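Local coordinates for protein putative S-adenosyl-L-methionine-dependent Methyltransferase (Methanococcus maripaludis, PDB 3DLC) that binds S-adenosylmethionine and is a putative methyltransferase of a Rossmann-like family, possibly acting on sterol-like acceptors, though its true substrate is not established, at residues 45-50 with 114-119; 103-108 with 135-140. All coordinates share one frame; numbering follows the deposited sequence.

Interaction 1 of 2, residues 45-50 with 114-119; sequences GTCIDI and LIVSRG. Unlike the reference sequence in segment 45-50: Thr46 (reference Asn). With SAM (S-adenosylmethionine), chain C.
Two flat groups lie at the ligand end of strands 46-50 and 114-118: the guanidinium of Arg118, and the carboxylate of Asp49, whose OD1 lies 3.8 Å from Val116 CG2 on the neighbouring strand. The guanidinium meets the ligand edge-on, NH1 donating within its own plane to SAM O at 3.0 Å. Phe150 makes a cation-pi contact with the same group, and NE donates to Gly149 O. Extended from CG to NE, the arginine runs along the ligand carboxylate, while its backbone O accepts from the ligand amino N; one residue thus bonds to both polar groups of the amino-acid moiety, alongside other partners of the ligand. Asp49 CG stands anti to the backbone N (chi1 180°), which brings OD1 within 2.6 Å of water 1. That water accepts from Arg118 N at 2.9 Å and so joins the ends of the two strands. OD2 is bonded to Ser58 OG on helix 56-64. Ser117 OG donates to Ile50 O at 2.7 Å, coming from above the carbonyl plane, about 35° out of it, rather than along a lone pair. Further back the strands are parallel, with Val116 held through both backbone polar atoms: N to Ile48 O at 2.8 Å, O from Ile50 N. On the face covered by helix 127-137, Ile50 CD1 presses on Ile115 CG2 at 3.5 Å, tighter than usual for carbon atoms. On the other face Cys47 SG rests on Leu114 CD2 at 3.9 Å, with Leu61 of helix 56-64 over the cysteine. These are the central neighbours, first and fourth in chain order, of the 3-2-1-4-5-7-6 sheet of a Rossmann-like methyltransferase, whose S-adenosylmethionine site lies at their C-terminal ends.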
loop_
_atom_site.group_PDB
_atom_site.type_symbol
_atom_site.label_atom_id
_atom_site.label_comp_id
_atom_site.label_asym_id
_atom_site.label_seq_id
_atom_site.Cartn_x
_atom_site.Cartn_y
_atom_site.Cartn_z
ATOM N N GLY A 45 -11.948 11.856 6.808
ATOM C CA GLY A 45 -10.745 12.212 7.561
ATOM C C GLY A 45 -9.550 12.111 6.622
ATOM O O GLY A 45 -9.653 12.421 5.428
ATOM N N THR A 46 -8.437 11.649 7.149
ATOM C CA THR A 46 -7.193 11.583 6.399
ATOM C C THR A 46 -6.755 10.151 6.169
ATOM O O THR A 46 -6.815 9.296 7.054
ATOM C CB THR A 46 -6.121 12.338 7.187
ATOM O OG1 THR A 46 -6.059 11.713 8.481
ATOM C CG2 THR A 46 -6.436 13.830 7.291
ATOM N N CYS A 47 -6.345 9.886 4.945
ATOM C CA CYS A 47 -5.831 8.578 4.538
ATOM C C CYS A 47 -4.496 8.739 3.834
ATOM O O CYS A 47 -4.376 9.581 2.934
ATOM C CB CYS A 47 -6.821 7.890 3.593
ATOM S SG CYS A 47 -6.268 6.318 2.925
ATOM N N ILE A 48 -3.506 7.973 4.273
ATOM C CA ILE A 48 -2.190 7.969 3.636
ATOM C C ILE A 48 -2.029 6.633 2.923
ATOM O O ILE A 48 -2.236 5.586 3.532
ATOM C CB ILE A 48 -1.033 8.135 4.644
ATOM C CG1 ILE A 48 -1.261 9.304 5.606
ATOM C CG2 ILE A 48 0.284 8.240 3.924
ATOM C CD1 ILE A 48 -1.517 10.648 5.008
ATOM N N ASP A 49 -1.707 6.677 1.624
ATOM C CA ASP A 49 -1.429 5.511 0.786
ATOM C C ASP A 49 0.086 5.472 0.588
ATOM O O ASP A 49 0.664 6.283 -0.128
ATOM C CB ASP A 49 -2.190 5.661 -0.529
ATOM C CG ASP A 49 -1.987 4.517 -1.497
ATOM O OD1 ASP A 49 -1.411 3.490 -1.092
ATOM O OD2 ASP A 49 -2.415 4.681 -2.665
ATOM N N ILE A 50 0.734 4.526 1.265
ATOM C CA ILE A 50 2.191 4.412 1.258
ATOM C C ILE A 50 2.641 3.511 0.119
ATOM O O ILE A 50 2.188 2.382 -0.023
ATOM C CB ILE A 50 2.718 3.915 2.602
ATOM C CG1 ILE A 50 2.293 4.897 3.729
ATOM C CG2 ILE A 50 4.257 3.745 2.549
ATOM C CD1 ILE A 50 2.731 4.454 5.117
ATOM N N LEU A 114 -6.373 6.686 8.699
ATOM C CA LEU A 114 -6.206 5.425 7.991
ATOM C C LEU A 114 -4.922 5.443 7.200
ATOM O O LEU A 114 -4.609 6.443 6.576
ATOM C CB LEU A 114 -7.374 5.193 7.031
ATOM C CG LEU A 114 -7.339 3.936 6.173
ATOM C CD1 LEU A 114 -7.423 2.650 7.003
ATOM C CD2 LEU A 114 -8.486 4.006 5.117
ATOM N N ILE A 115 -4.152 4.372 7.286
ATOM C CA ILE A 115 -2.945 4.204 6.477
ATOM C C ILE A 115 -3.095 2.913 5.698
ATOM O O ILE A 115 -3.299 1.841 6.292
ATOM C CB ILE A 115 -1.660 4.168 7.327
ATOM C CG1 ILE A 115 -1.541 5.443 8.157
ATOM C CG2 ILE A 115 -0.452 3.918 6.468
ATOM C CD1 ILE A 115 -0.382 5.437 9.177
ATOM N N VAL A 116 -2.996 3.005 4.376
ATOM C CA VAL A 116 -3.082 1.854 3.505
ATOM C C VAL A 116 -1.795 1.731 2.697
ATOM O O VAL A 116 -1.086 2.693 2.500
ATOM C CB VAL A 116 -4.314 1.956 2.549
ATOM C CG1 VAL A 116 -5.613 2.141 3.350
ATOM C CG2 VAL A 116 -4.152 3.082 1.513
ATOM N N SER A 117 -1.509 0.527 2.225
ATOM C CA SER A 117 -0.353 0.305 1.360
ATOM C C SER A 117 -0.484 -1.048 0.699
ATOM O O SER A 117 -0.685 -2.058 1.385
ATOM C CB SER A 117 0.902 0.288 2.184
ATOM O OG SER A 117 2.051 0.056 1.391
ATOM N N ARG A 118 -0.361 -1.070 -0.633
ATOM C CA ARG A 118 -0.404 -2.307 -1.397
ATOM C C ARG A 118 0.879 -2.506 -2.145
ATOM O O ARG A 118 1.323 -1.630 -2.887
ATOM C CB ARG A 118 -1.564 -2.318 -2.396
ATOM C CG ARG A 118 -1.654 -3.607 -3.162
ATOM C CD ARG A 118 -2.674 -3.572 -4.333
ATOM N NE ARG A 118 -2.603 -4.837 -5.027
ATOM C CZ ARG A 118 -1.610 -5.167 -5.859
ATOM N NH1 ARG A 118 -0.745 -4.253 -6.239
ATOM N NH2 ARG A 118 -1.531 -6.392 -6.328
ATOM N N GLY A 119 1.452 -3.684 -2.028
ATOM C CA GLY A 119 2.595 -4.033 -2.842
ATOM C C GLY A 119 3.887 -3.303 -2.625
ATOM O O GLY A 119 4.721 -3.324 -3.527
HETATM N N SAM C . 0.505 0.668 -4.552
HETATM C CA SAM C . 0.578 0.581 -6.033
HETATM C C SAM C . -0.362 -0.481 -6.533
HETATM O O SAM C . -0.768 -1.336 -5.743
HETATM O OXT SAM C . -0.648 -0.491 -7.725
HETATM C CB SAM C . 2.007 0.346 -6.482
HETATM C CG SAM C . 2.630 -0.939 -6.040
HETATM S SD SAM C . 4.320 -1.029 -6.664
HETATM C CE SAM C . 4.371 -2.798 -6.761
HETATM C "C5'" SAM C . 5.373 -0.637 -5.170
HETATM C "C4'" SAM C . 5.656 0.860 -4.841
HETATM O "O4'" SAM C . 6.261 1.168 -3.543
HETATM C "C3'" SAM C . 6.466 1.603 -5.933
HETATM O "O3'" SAM C . 5.679 2.639 -6.436
HETATM C "C2'" SAM C . 7.690 2.113 -5.169
HETATM O "O2'" SAM C . 8.316 3.272 -5.669
HETATM C "C1'" SAM C . 7.142 2.267 -3.739
HETATM N N9 SAM C . 8.170 2.193 -2.689
HETATM C C8 SAM C . 9.078 1.178 -2.503
HETATM N N7 SAM C . 9.817 1.397 -1.389
HETATM C C5 SAM C . 9.388 2.588 -0.867
HETATM C C6 SAM C . 9.789 3.345 0.237
HETATM N N6 SAM C . 10.822 3.032 1.041
HETATM N N1 SAM C . 9.093 4.474 0.497
HETATM C C2 SAM C . 8.064 4.886 -0.318
HETATM N N3 SAM C . 7.680 4.215 -1.441
HETATM C C4 SAM C . 8.343 3.082 -1.661
HETATM O O HOH W 1 0.004 1.460 -1.955
#

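Interaction 2 of 2, residues 103-108 with 135-140; sequences HNIPIE and YRILKS
Ile107 O is gripped by both terminal nitrogens of Arg136, end-on: NH1 at 2.9 Å with a fairly straight N-H...O angle of 157°, NH2 at 3.2 Å and more bent. Both donors lie in the carbonyl plane, and the oxygen lies in the guanidinium plane. An inverse gamma turn centred on Pro106 folds the loop here, closed by Ile107 N to Ile105 O at 2.8 Å. Both carbonyls come close to the guanidinium: Ile107 O at the edge between NH1 and NH2, Ile105 O beyond the end of NH2, where the bond is weak and bent. In this Rossmann-like fold the contact joins the loop after strand 95-99 to the end of helix 127-137. Arg136 reaches the loop through a bend at chi3 (64°). Its charge has two further partners, Glu133 at NE and Asp109 at NH1, which would fix the rotation of the group; Glu133 also accepts from Ile105 N. Ile137 packs beside this polar cluster. Its CG2 lies over one face of the guanidinium, 3.2 Å from its plane and nearer the rim than the centre, and touches Ile107 O at 3.6 Å. CG1 sits between the backbone N and the carbonyl carbon (chi1 65°), which sends its branch to Ile105. There the two isoleucines cross at about a right angle, CD1 of Ile105 meeting CD1 of Ile137 at 3.9 Å.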
loop_
_atom_site.group_PDB
_atom_site.type_symbol
_atom_site.label_atom_id
_atom_site.label_comp_id
_atom_site.label_asym_id
_atom_site.label_seq_id
_atom_site.Cartn_x
_atom_site.Cartn_y
_atom_site.Cartn_z
ATOM N N HIS A 103 10.532 5.548 5.499
ATOM C CA HIS A 103 11.478 5.595 6.614
ATOM C C HIS A 103 11.655 6.988 7.184
ATOM O O HIS A 103 12.360 7.152 8.183
ATOM C CB HIS A 103 12.847 5.058 6.217
ATOM C CG HIS A 103 12.818 3.641 5.762
ATOM N ND1 HIS A 103 12.654 3.304 4.441
ATOM C CD2 HIS A 103 12.841 2.474 6.450
ATOM C CE1 HIS A 103 12.648 1.983 4.334
ATOM N NE2 HIS A 103 12.754 1.457 5.537
ATOM N N ASN A 104 11.033 7.990 6.574
ATOM C CA ASN A 104 11.144 9.362 7.057
ATOM C C ASN A 104 9.980 10.146 6.462
ATOM O O ASN A 104 10.119 10.939 5.544
ATOM C CB ASN A 104 12.502 9.927 6.657
ATOM C CG ASN A 104 12.700 11.300 7.183
ATOM O OD1 ASN A 104 12.426 11.535 8.345
ATOM N ND2 ASN A 104 13.214 12.218 6.354
ATOM N N ILE A 105 8.807 9.866 6.993
ATOM C CA ILE A 105 7.575 10.354 6.377
ATOM C C ILE A 105 7.366 11.831 6.664
ATOM O O ILE A 105 7.360 12.225 7.830
ATOM C CB ILE A 105 6.351 9.553 6.876
ATOM C CG1 ILE A 105 6.543 8.058 6.623
ATOM C CG2 ILE A 105 5.064 10.086 6.190
ATOM C CD1 ILE A 105 5.415 7.153 7.205
ATOM N N PRO A 106 7.170 12.651 5.624
ATOM C CA PRO A 106 7.028 14.114 5.814
ATOM C C PRO A 106 5.607 14.513 6.167
ATOM O O PRO A 106 4.956 15.311 5.487
ATOM C CB PRO A 106 7.455 14.671 4.460
ATOM C CG PRO A 106 6.940 13.672 3.500
ATOM C CD PRO A 106 7.201 12.314 4.183
ATOM N N ILE A 107 5.144 13.898 7.241
ATOM C CA ILE A 107 3.805 14.112 7.782
ATOM C C ILE A 107 3.925 14.214 9.299
ATOM O O ILE A 107 4.743 13.523 9.916
ATOM C CB ILE A 107 2.846 12.963 7.335
ATOM C CG1 ILE A 107 2.715 12.951 5.807
ATOM C CG2 ILE A 107 1.470 13.091 7.999
ATOM C CD1 ILE A 107 1.944 11.750 5.272
ATOM N N GLU A 108 3.118 15.089 9.883
ATOM C CA GLU A 108 3.157 15.291 11.324
ATOM C C GLU A 108 2.667 14.091 12.118
ATOM O O GLU A 108 1.975 13.201 11.628
ATOM C CB GLU A 108 2.387 16.551 11.758
ATOM C CG GLU A 108 0.891 16.519 11.612
ATOM C CD GLU A 108 0.250 17.849 12.041
ATOM O OE1 GLU A 108 0.903 18.907 11.905
ATOM O OE2 GLU A 108 -0.898 17.847 12.511
ATOM N N TYR A 135 3.598 4.127 12.729
ATOM C CA TYR A 135 2.906 4.297 14.000
ATOM C C TYR A 135 2.916 5.755 14.430
ATOM O O TYR A 135 1.917 6.226 15.002
ATOM C CB TYR A 135 3.497 3.389 15.081
ATOM C CG TYR A 135 2.554 3.074 16.214
ATOM C CD1 TYR A 135 1.399 2.363 15.973
ATOM C CD2 TYR A 135 2.810 3.442 17.510
ATOM C CE1 TYR A 135 0.544 2.002 16.960
ATOM C CE2 TYR A 135 1.939 3.062 18.561
ATOM C CZ TYR A 135 0.811 2.340 18.258
ATOM O OH TYR A 135 -0.101 1.969 19.224
ATOM N N ARG A 136 4.023 6.463 14.160
ATOM C CA ARG A 136 4.113 7.842 14.541
ATOM C C ARG A 136 3.026 8.702 13.890
ATOM O O ARG A 136 2.435 9.585 14.542
ATOM C CB ARG A 136 5.499 8.402 14.200
ATOM C CG ARG A 136 5.658 9.869 14.561
ATOM C CD ARG A 136 7.012 10.439 14.115
ATOM N NE ARG A 136 7.197 10.451 12.671
ATOM C CZ ARG A 136 6.610 11.306 11.837
ATOM N NH1 ARG A 136 5.780 12.241 12.274
ATOM N NH2 ARG A 136 6.859 11.206 10.531
ATOM N N ILE A 137 2.800 8.489 12.595
ATOM C CA ILE A 137 1.863 9.334 11.856
ATOM C C ILE A 137 0.395 8.907 12.016
ATOM O O ILE A 137 -0.501 9.621 11.613
ATOM C CB ILE A 137 2.231 9.461 10.348
ATOM C CG1 ILE A 137 2.124 8.119 9.611
ATOM C CG2 ILE A 137 3.624 10.113 10.173
ATOM C CD1 ILE A 137 1.777 8.255 8.154
ATOM N N LEU A 138 0.149 7.736 12.571
ATOM C CA LEU A 138 -1.191 7.219 12.804
ATOM C C LEU A 138 -1.832 7.947 13.993
ATOM O O LEU A 138 -1.218 8.099 15.048
ATOM C CB LEU A 138 -1.087 5.702 13.089
ATOM C CG LEU A 138 -2.380 4.901 13.162
ATOM C CD1 LEU A 138 -3.175 5.013 11.849
ATOM C CD2 LEU A 138 -2.053 3.432 13.472
ATOM N N LYS A 139 -3.075 8.369 13.798
ATOM C CA LYS A 139 -3.854 9.003 14.840
ATOM C C LYS A 139 -4.316 7.946 15.845
ATOM O O LYS A 139 -4.638 6.814 15.487
ATOM C CB LYS A 139 -5.080 9.716 14.230
ATOM C CG LYS A 139 -5.760 10.667 15.188
ATOM C CD LYS A 139 -7.011 11.295 14.540
ATOM C CE LYS A 139 -6.681 12.047 13.297
ATOM N NZ LYS A 139 -7.926 12.717 12.834
ATOM N N SER A 140 -4.353 8.334 17.112
ATOM C CA SER A 140 -4.926 7.477 18.139
ATOM C C SER A 140 -6.340 7.105 17.688
ATOM O O SER A 140 -7.157 7.963 17.350
ATOM C CB SER A 140 -4.937 8.195 19.492
ATOM O OG SER A 140 -5.431 7.362 20.516
#

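How the interactions relate
The two interactions, with centres 11 Å apart, share one hydrophobic core on the Ile48-Ile115 face of the sheet. In the conformer described, Ile107 CD1 reaches Ile48 CD1 at 3.6 Å, and Ile115 CD1 packs against Ile137 CD1 at 3.7 Å, so the loop and the helix end of interaction 2 close over the strand pair of interaction 1. Their segments alternate along the chain, strand 112-118 preceding helix 127-137. Both approach the S-adenosylmethionine pocket: interaction 1 reaches the amino-acid end of the ligand, while the loop of interaction 2 follows Asp101 and Val102, which bind the ligand, and its His103 touches the ligand too.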